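Local coordinates for tubulin-like protein CetZ1 (PDB 4B46), which controls cell shape in an archaeon as a GTP-binding, tubulin-like cytoskeletal protein needed to form the rod-shaped cells that swim efficiently, at residues L107-K121 / N149-V161. Residues are numbered along the deposited sequence; the frame is centred on the assembly and turned at random.
With GDP (guanosine-5'-diphosphate), chain B.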
ATOM      1  N   LEU A 107      -7.039   7.970   3.628  1.00 14.56           N
ATOM      2  CA  LEU A 107      -6.624   9.122   4.422  1.00 18.01           C
ATOM      3  C   LEU A 107      -7.698  10.212   4.492  1.00 14.32           C
ATOM      4  O   LEU A 107      -7.585  11.147   5.276  1.00 17.08           O
ATOM      5  CB  LEU A 107      -5.297   9.692   3.908  1.00 12.94           C
ATOM      6  CG  LEU A 107      -4.137   8.691   3.902  1.00 13.33           C
ATOM      7  CD1 LEU A 107      -2.845   9.423   3.670  1.00 19.35           C
ATOM      8  CD2 LEU A 107      -4.072   7.907   5.207  1.00 16.21           C
ATOM      9  N   GLY A 108      -8.745  10.069   3.690  1.00 15.39           N
ATOM     10  CA  GLY A 108      -9.742  11.124   3.556  1.00 13.06           C
ATOM     11  C   GLY A 108     -10.850  11.130   4.598  1.00 15.49           C
ATOM     12  O   GLY A 108     -11.597  12.111   4.685  1.00 16.88           O
ATOM     13  N   GLY A 109     -10.955  10.056   5.385  1.00 15.26           N
ATOM     14  CA  GLY A 109     -12.054   9.898   6.332  1.00 16.59           C
ATOM     15  C   GLY A 109     -11.717  10.247   7.775  1.00 18.64           C
ATOM     16  O   GLY A 109     -10.984  11.189   8.034  1.00 20.52           O
ATOM     17  N   GLY A 110     -12.264   9.492   8.725  1.00 19.64           N
ATOM     18  CA  GLY A 110     -12.052   9.791  10.129  1.00 14.31           C
ATOM     19  C   GLY A 110     -11.327   8.714  10.929  1.00 14.01           C
ATOM     20  O   GLY A 110     -10.372   9.000  11.645  1.00 17.31           O
ATOM     21  N   THR A 111     -11.794   7.478  10.820  1.00 13.99           N
ATOM     22  CA  THR A 111     -11.271   6.391  11.634  1.00 13.92           C
ATOM     23  C   THR A 111      -9.854   6.019  11.203  1.00 15.56           C
ATOM     24  O   THR A 111      -8.917   6.055  12.011  1.00 16.35           O
ATOM     25  CB  THR A 111     -12.204   5.172  11.567  1.00 17.05           C
ATOM     26  OG1 THR A 111     -13.443   5.510  12.190  1.00 18.47           O
ATOM     27  CG2 THR A 111     -11.617   3.981  12.305  1.00 15.89           C
ATOM     28  N   GLY A 112      -9.700   5.691   9.925  1.00 18.43           N
ATOM     29  CA  GLY A 112      -8.398   5.331   9.385  1.00 16.56           C
ATOM     30  C   GLY A 112      -7.465   6.525   9.339  1.00 13.90           C
ATOM     31  O   GLY A 112      -6.309   6.437   9.721  1.00 14.43           O
ATOM     32  N   SER A 113      -7.991   7.650   8.867  1.00 12.28           N
ATOM     33  CA  SER A 113      -7.227   8.883   8.743  1.00 13.53           C
ATOM     34  C   SER A 113      -6.546   9.272  10.063  1.00 19.50           C
ATOM     35  O   SER A 113      -5.353   9.591  10.093  1.00 20.57           O
ATOM     36  CB  SER A 113      -8.168   9.999   8.274  1.00 15.70           C
ATOM     37  OG  SER A 113      -7.518  11.252   8.227  1.00 23.25           O
ATOM     38  N   GLY A 114      -7.309   9.254  11.153  1.00 17.43           N
ATOM     39  CA  GLY A 114      -6.753   9.594  12.452  1.00 17.27           C
ATOM     40  C   GLY A 114      -6.044   8.446  13.158  1.00 15.99           C
ATOM     41  O   GLY A 114      -5.058   8.665  13.862  1.00 17.50           O
ATOM     42  N   GLY A 115      -6.542   7.226  12.980  1.00 15.09           N
ATOM     43  CA  GLY A 115      -6.035   6.084  13.730  1.00 14.33           C
ATOM     44  C   GLY A 115      -4.821   5.369  13.156  1.00 20.53           C
ATOM     45  O   GLY A 115      -4.004   4.832  13.914  1.00 17.15           O
ATOM     46  N   ALA A 116      -4.694   5.347  11.829  1.00 16.87           N
ATOM     47  CA  ALA A 116      -3.543   4.677  11.217  1.00 13.47           C
ATOM     48  C   ALA A 116      -2.187   5.210  11.698  1.00 13.80           C
ATOM     49  O   ALA A 116      -1.320   4.416  12.046  1.00 15.73           O
ATOM     50  CB  ALA A 116      -3.635   4.666   9.682  1.00 11.44           C
ATOM     51  N   PRO A 117      -1.999   6.547  11.748  1.00 17.71           N
ATOM     52  CA  PRO A 117      -0.702   7.024  12.246  1.00 17.09           C
ATOM     53  C   PRO A 117      -0.471   6.701  13.720  1.00 17.94           C
ATOM     54  O   PRO A 117       0.679   6.511  14.133  1.00 16.05           O
ATOM     55  CB  PRO A 117      -0.793   8.543  12.075  1.00 18.46           C
ATOM     56  CG  PRO A 117      -1.842   8.746  11.050  1.00 17.60           C
ATOM     57  CD  PRO A 117      -2.843   7.670  11.300  1.00 16.29           C
ATOM     58  N   VAL A 118      -1.545   6.671  14.503  1.00 16.21           N
ATOM     59  CA  VAL A 118      -1.455   6.329  15.914  1.00 19.98           C
ATOM     60  C   VAL A 118      -0.999   4.884  16.045  1.00 14.30           C
ATOM     61  O   VAL A 118      -0.114   4.570  16.842  1.00 17.04           O
ATOM     62  CB  VAL A 118      -2.808   6.553  16.643  1.00 14.72           C
ATOM     63  CG1 VAL A 118      -2.804   5.902  18.043  1.00 20.26           C
ATOM     64  CG2 VAL A 118      -3.106   8.032  16.739  1.00 15.03           C
ATOM     65  N   LEU A 119      -1.581   4.006  15.240  1.00 17.89           N
ATOM     66  CA  LEU A 119      -1.176   2.606  15.275  1.00 19.96           C
ATOM     67  C   LEU A 119       0.274   2.433  14.826  1.00 16.78           C
ATOM     68  O   LEU A 119       1.030   1.677  15.457  1.00 16.46           O
ATOM     69  CB  LEU A 119      -2.091   1.730  14.414  1.00 18.19           C
ATOM     70  CG  LEU A 119      -1.663   0.253  14.339  1.00 17.14           C
ATOM     71  CD1 LEU A 119      -1.589  -0.412  15.722  1.00 14.46           C
ATOM     72  CD2 LEU A 119      -2.577  -0.534  13.402  1.00 17.52           C
ATOM     73  N   ALA A 120       0.660   3.120  13.746  1.00 13.13           N
ATOM     74  CA  ALA A 120       2.022   2.970  13.217  1.00 23.23           C
ATOM     75  C   ALA A 120       3.056   3.323  14.278  1.00 22.29           C
ATOM     76  O   ALA A 120       4.039   2.610  14.459  1.00 19.48           O
ATOM     77  CB  ALA A 120       2.228   3.813  11.951  1.00 18.52           C
ATOM     78  N   LYS A 121       2.815   4.424  14.985  1.00 15.05           N
ATOM     79  CA  LYS A 121       3.687   4.864  16.064  1.00 16.51           C
ATOM     80  C   LYS A 121       3.748   3.821  17.189  1.00 22.01           C
ATOM     81  O   LYS A 121       4.824   3.505  17.701  1.00 19.38           O
ATOM     82  CB  LYS A 121       3.205   6.213  16.609  1.00 18.69           C
ATOM     83  CG  LYS A 121       4.188   6.862  17.564  1.00 30.79           C
ATOM     84  CD  LYS A 121       3.664   8.180  18.110  1.00 36.47           C
ATOM     85  CE  LYS A 121       4.652   8.779  19.102  1.00 42.73           C
ATOM     86  NZ  LYS A 121       4.095   9.957  19.822  1.00 49.53           N
ATOM     87  N   ASN A 149      -8.706  16.321   5.359  1.00 15.12           N
ATOM     88  CA  ASN A 149      -8.372  15.183   6.217  1.00 14.54           C
ATOM     89  C   ASN A 149      -7.147  14.448   5.711  1.00 18.73           C
ATOM     90  O   ASN A 149      -6.285  14.062   6.496  1.00 15.58           O
ATOM     91  CB  ASN A 149      -9.529  14.197   6.326  1.00 14.32           C
ATOM     92  CG  ASN A 149     -10.636  14.699   7.236  1.00 25.09           C
ATOM     93  OD1 ASN A 149     -10.446  15.642   7.996  1.00 20.97           O
ATOM     94  ND2 ASN A 149     -11.792  14.062   7.163  1.00 15.13           N
ATOM     95  N   ALA A 150      -7.060  14.271   4.392  1.00 18.81           N
ATOM     96  CA  ALA A 150      -5.969  13.499   3.814  1.00 16.68           C
ATOM     97  C   ALA A 150      -4.652  14.231   3.989  1.00 19.73           C
ATOM     98  O   ALA A 150      -3.625  13.626   4.322  1.00 21.06           O
ATOM     99  CB  ALA A 150      -6.230  13.220   2.343  1.00 14.33           C
ATOM    100  N   ALA A 151      -4.696  15.537   3.762  1.00 14.53           N
ATOM    101  CA  ALA A 151      -3.537  16.401   3.927  1.00 17.75           C
ATOM    102  C   ALA A 151      -2.988  16.298   5.356  1.00 23.71           C
ATOM    103  O   ALA A 151      -1.796  16.078   5.555  1.00 21.29           O
ATOM    104  CB  ALA A 151      -3.914  17.848   3.598  1.00 17.10           C
ATOM    105  N   ARG A 152      -3.864  16.456   6.346  1.00 18.59           N
ATOM    106  CA  ARG A 152      -3.458  16.335   7.751  1.00 20.59           C
ATOM    107  C   ARG A 152      -2.990  14.939   8.130  1.00 18.62           C
ATOM    108  O   ARG A 152      -2.002  14.784   8.843  1.00 23.69           O
ATOM    109  CB  ARG A 152      -4.590  16.756   8.674  1.00 17.28           C
ATOM    110  CG  ARG A 152      -4.883  18.221   8.594  1.00 18.51           C
ATOM    111  CD  ARG A 152      -6.013  18.575   9.529  1.00 27.05           C
ATOM    112  NE  ARG A 152      -6.180  20.010   9.666  1.00 27.66           N
ATOM    113  CZ  ARG A 152      -7.353  20.599   9.869  1.00 26.77           C
ATOM    114  NH1 ARG A 152      -8.459  19.869   9.942  1.00 28.66           N
ATOM    115  NH2 ARG A 152      -7.417  21.910   9.991  1.00 27.44           N
ATOM    116  N   SER A 153      -3.699  13.925   7.650  1.00 16.70           N
ATOM    117  CA  SER A 153      -3.339  12.540   7.931  1.00 18.72           C
ATOM    118  C   SER A 153      -1.989  12.183   7.295  1.00 19.94           C
ATOM    119  O   SER A 153      -1.130  11.543   7.929  1.00 15.53           O
ATOM    120  CB  SER A 153      -4.435  11.601   7.413  1.00 15.15           C
ATOM    121  OG  SER A 153      -4.149  10.240   7.707  1.00 20.40           O
ATOM    122  N   PHE A 154      -1.805  12.603   6.048  1.00 17.03           N
ATOM    123  CA  PHE A 154      -0.554  12.341   5.339  1.00 15.63           C
ATOM    124  C   PHE A 154       0.659  12.870   6.112  1.00 17.16           C
ATOM    125  O   PHE A 154       1.655  12.168   6.263  1.00 17.89           O
ATOM    126  CB  PHE A 154      -0.566  12.924   3.917  1.00 16.43           C
ATOM    127  CG  PHE A 154       0.787  12.873   3.245  1.00 19.07           C
ATOM    128  CD1 PHE A 154       1.197  11.736   2.574  1.00 22.99           C
ATOM    129  CD2 PHE A 154       1.662  13.950   3.328  1.00 23.28           C
ATOM    130  CE1 PHE A 154       2.460  11.671   1.978  1.00 19.82           C
ATOM    131  CE2 PHE A 154       2.924  13.893   2.736  1.00 24.27           C
ATOM    132  CZ  PHE A 154       3.320  12.750   2.067  1.00 20.85           C
ATOM    133  N   GLN A 155       0.566  14.109   6.594  1.00 21.40           N
ATOM    134  CA  GLN A 155       1.666  14.740   7.319  1.00 20.96           C
ATOM    135  C   GLN A 155       2.111  13.876   8.492  1.00 23.95           C
ATOM    136  O   GLN A 155       3.303  13.703   8.722  1.00 25.41           O
ATOM    137  CB  GLN A 155       1.257  16.116   7.855  1.00 22.85           C
ATOM    138  CG  GLN A 155       0.837  17.119   6.800  1.00 49.04           C
ATOM    139  CD  GLN A 155       2.012  17.709   6.049  1.00 67.35           C
ATOM    140  OE1 GLN A 155       2.188  17.464   4.856  1.00 73.23           O
ATOM    141  NE2 GLN A 155       2.821  18.500   6.745  1.00 75.57           N
ATOM    142  N   THR A 156       1.144  13.332   9.223  1.00 19.84           N
ATOM    143  CA  THR A 156       1.452  12.558  10.426  1.00 18.05           C
ATOM    144  C   THR A 156       1.868  11.143  10.071  1.00 16.52           C
ATOM    145  O   THR A 156       2.857  10.626  10.596  1.00 20.43           O
ATOM    146  CB  THR A 156       0.242  12.493  11.380  1.00 21.67           C
ATOM    147  OG1 THR A 156      -0.253  13.813  11.598  1.00 29.30           O
ATOM    148  CG2 THR A 156       0.647  11.883  12.727  1.00 19.49           C
ATOM    149  N   PHE A 157       1.100  10.514   9.186  1.00 13.67           N
ATOM    150  CA  PHE A 157       1.352   9.125   8.779  1.00 16.04           C
ATOM    151  C   PHE A 157       2.774   8.928   8.223  1.00 22.46           C
ATOM    152  O   PHE A 157       3.462   7.958   8.570  1.00 18.10           O
ATOM    153  CB  PHE A 157       0.328   8.724   7.712  1.00 13.85           C
ATOM    154  CG  PHE A 157       0.074   7.247   7.614  1.00 13.23           C
ATOM    155  CD1 PHE A 157       0.630   6.360   8.520  1.00 16.57           C
ATOM    156  CD2 PHE A 157      -0.755   6.752   6.624  1.00 15.61           C
ATOM    157  CE1 PHE A 157       0.375   4.996   8.428  1.00 16.20           C
ATOM    158  CE2 PHE A 157      -1.008   5.392   6.520  1.00 21.13           C
ATOM    159  CZ  PHE A 157      -0.432   4.511   7.427  1.00 15.55           C
ATOM    160  N   VAL A 158       3.209   9.845   7.360  1.00 16.41           N
ATOM    161  CA  VAL A 158       4.500   9.695   6.692  1.00 16.01           C
ATOM    162  C   VAL A 158       5.631   9.749   7.715  1.00 18.65           C
ATOM    163  O   VAL A 158       6.673   9.119   7.541  1.00 20.06           O
ATOM    164  CB  VAL A 158       4.695  10.744   5.556  1.00 15.57           C
ATOM    165  CG1 VAL A 158       4.972  12.121   6.128  1.00 14.70           C
ATOM    166  CG2 VAL A 158       5.821  10.320   4.609  1.00 20.55           C
ATOM    167  N   ARG A 159       5.404  10.475   8.803  1.00 15.68           N
ATOM    168  CA  ARG A 159       6.409  10.620   9.843  1.00 19.82           C
ATOM    169  C   ARG A 159       6.459   9.436  10.806  1.00 22.71           C
ATOM    170  O   ARG A 159       7.441   9.266  11.526  1.00 21.10           O
ATOM    171  CB  ARG A 159       6.189  11.928  10.612  1.00 25.14           C
ATOM    172  CG  ARG A 159       6.670  13.167   9.862  1.00 34.70           C
ATOM    173  CD  ARG A 159       6.012  14.431  10.393  1.00 46.23           C
ATOM    174  NE  ARG A 159       6.475  15.645   9.718  1.00 55.02           N
ATOM    175  CZ  ARG A 159       6.082  16.042   8.508  1.00 50.61           C
ATOM    176  NH1 ARG A 159       5.221  15.316   7.808  1.00 40.68           N
ATOM    177  NH2 ARG A 159       6.560  17.168   7.991  1.00 54.52           N
ATOM    178  N   GLU A 160       5.413   8.613  10.820  1.00 20.59           N
ATOM    179  CA  GLU A 160       5.326   7.524  11.807  1.00 21.73           C
ATOM    180  C   GLU A 160       5.627   6.140  11.255  1.00 24.96           C
ATOM    181  O   GLU A 160       5.699   5.180  12.012  1.00 22.99           O
ATOM    182  CB  GLU A 160       3.939   7.487  12.463  1.00 19.09           C
ATOM    183  CG  GLU A 160       3.531   8.778  13.175  1.00 22.53           C
ATOM    184  CD  GLU A 160       4.469   9.180  14.299  1.00 24.09           C
ATOM    185  OE1 GLU A 160       5.275   8.348  14.766  1.00 25.43           O
ATOM    186  OE2 GLU A 160       4.392  10.347  14.723  1.00 34.35           O
ATOM    187  N   VAL A 161       5.773   6.027   9.940  1.00 17.26           N
ATOM    188  CA  VAL A 161       6.136   4.750   9.331  1.00 19.28           C
ATOM    189  C   VAL A 161       7.572   4.766   8.807  1.00 18.74           C
ATOM    190  O   VAL A 161       8.157   5.829   8.599  1.00 19.71           O
ATOM    191  CB  VAL A 161       5.203   4.399   8.167  1.00 17.46           C
ATOM    192  CG1 VAL A 161       3.797   4.103   8.688  1.00 18.09           C
ATOM    193  CG2 VAL A 161       5.175   5.533   7.133  1.00 13.42           C
TER
HETATM  194  PB  GDP B1368     -13.086   5.782   7.729  1.00 19.24           P
HETATM  195  O1B GDP B1368     -13.662   6.845   8.619  1.00 17.26           O
HETATM  196  O2B GDP B1368     -13.701   4.424   7.980  1.00 17.24           O
HETATM  197  O3B GDP B1368     -11.593   5.759   7.935  1.00 16.32           O
HETATM  198  O3A GDP B1368     -13.444   6.276   6.251  1.00 18.80           O
HETATM  199  PA  GDP B1368     -13.458   5.331   4.961  1.00 18.22           P
HETATM  200  O1A GDP B1368     -12.385   4.297   5.014  1.00 17.92           O
HETATM  201  O2A GDP B1368     -14.830   4.748   4.773  1.00 15.31           O
HETATM  202  O5' GDP B1368     -13.183   6.421   3.802  1.00 17.34           O
HETATM  203  C5' GDP B1368     -11.939   7.126   3.839  1.00 15.23           C
HETATM  204  C4' GDP B1368     -11.478   7.405   2.421  1.00 16.55           C
HETATM  205  O4' GDP B1368     -11.119   6.191   1.782  1.00 16.17           O
HETATM  206  C3' GDP B1368     -12.599   7.939   1.550  1.00 15.26           C
HETATM  207  O3' GDP B1368     -12.604   9.356   1.663  1.00 23.00           O
HETATM  208  C2' GDP B1368     -12.246   7.467   0.148  1.00 18.14           C
HETATM  209  O2' GDP B1368     -11.268   8.327  -0.440  1.00 16.77           O
HETATM  210  C1' GDP B1368     -11.488   6.197   0.385  1.00 19.09           C
HETATM  211  N9  GDP B1368     -12.232   4.936   0.257  1.00 15.59           N
HETATM  212  C8  GDP B1368     -13.357   4.575   0.907  1.00 19.04           C
HETATM  213  N7  GDP B1368     -13.692   3.295   0.593  1.00 22.24           N
HETATM  214  C5  GDP B1368     -12.738   2.822  -0.246  1.00 22.37           C
HETATM  215  C6  GDP B1368     -12.450   1.551  -0.945  1.00 20.25           C
HETATM  216  O6  GDP B1368     -13.209   0.552  -0.836  1.00 18.50           O
HETATM  217  N1  GDP B1368     -11.353   1.507  -1.712  1.00 18.24           N
HETATM  218  C2  GDP B1368     -10.515   2.548  -1.865  1.00 18.79           C
HETATM  219  N2  GDP B1368      -9.439   2.407  -2.674  1.00 19.67           N
HETATM  220  N3  GDP B1368     -10.707   3.737  -1.251  1.00 20.38           N
HETATM  221  C4  GDP B1368     -11.777   3.912  -0.448  1.00 20.12           C
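Ser153 OG donates a 2.8 Å hydrogen bond to the backbone O of Ser113, lying in the carbonyl plane on a lone pair. A chi1 of -178°, which sets OG opposite the backbone N, carries the Ser153 hydroxyl over to helix 111-121. The acceptor is the carbonyl that the ring nitrogen of Pro117, lacking a hydrogen, cannot engage, so the serine serves an oxygen left over at the proline kink. One turn on, Pro117 sets its CG against the backbone of Phe157 and its CB against Thr156 CG2 (3.7 Å). The Phe157 ring takes Ala116 CB over one face, offset toward the rim, in a CH-pi contact 4.2 Å from the centroid; Ala120 CB sits at its edge, and Leu107 CD2 approaches CD2 of the ring obliquely. At the far end the aliphatic chain of Lys121 crosses the Glu160 carboxylate, Lys121 CG lying 3.3 Å from Glu160 OE1, while the lysine NZ stays 5.1 Å from Glu160 OE2.

These neighbouring, nearly parallel helices (14° apart) follow strands 100-106 and 131-137 of the Rossmann-like GTPase domain, and Phe157 and Ala116 both also pack on Val103 of the former. Residues 108-114 are the GGGTGSG tubulin signature motif: the amides of Gly110 and Thr111 both bind GDP O1B, and that of Gly112 binds O3B at 2.7 Å. Behind this loop, Asn149 ND2 donates to Gly108 O (3.2 Å) from above the carbonyl plane and also bonds Ala70 O. Ser113 OG donates to Leu107 O, bridging the loop to the helix, and is held in turn by Asn72 ND2.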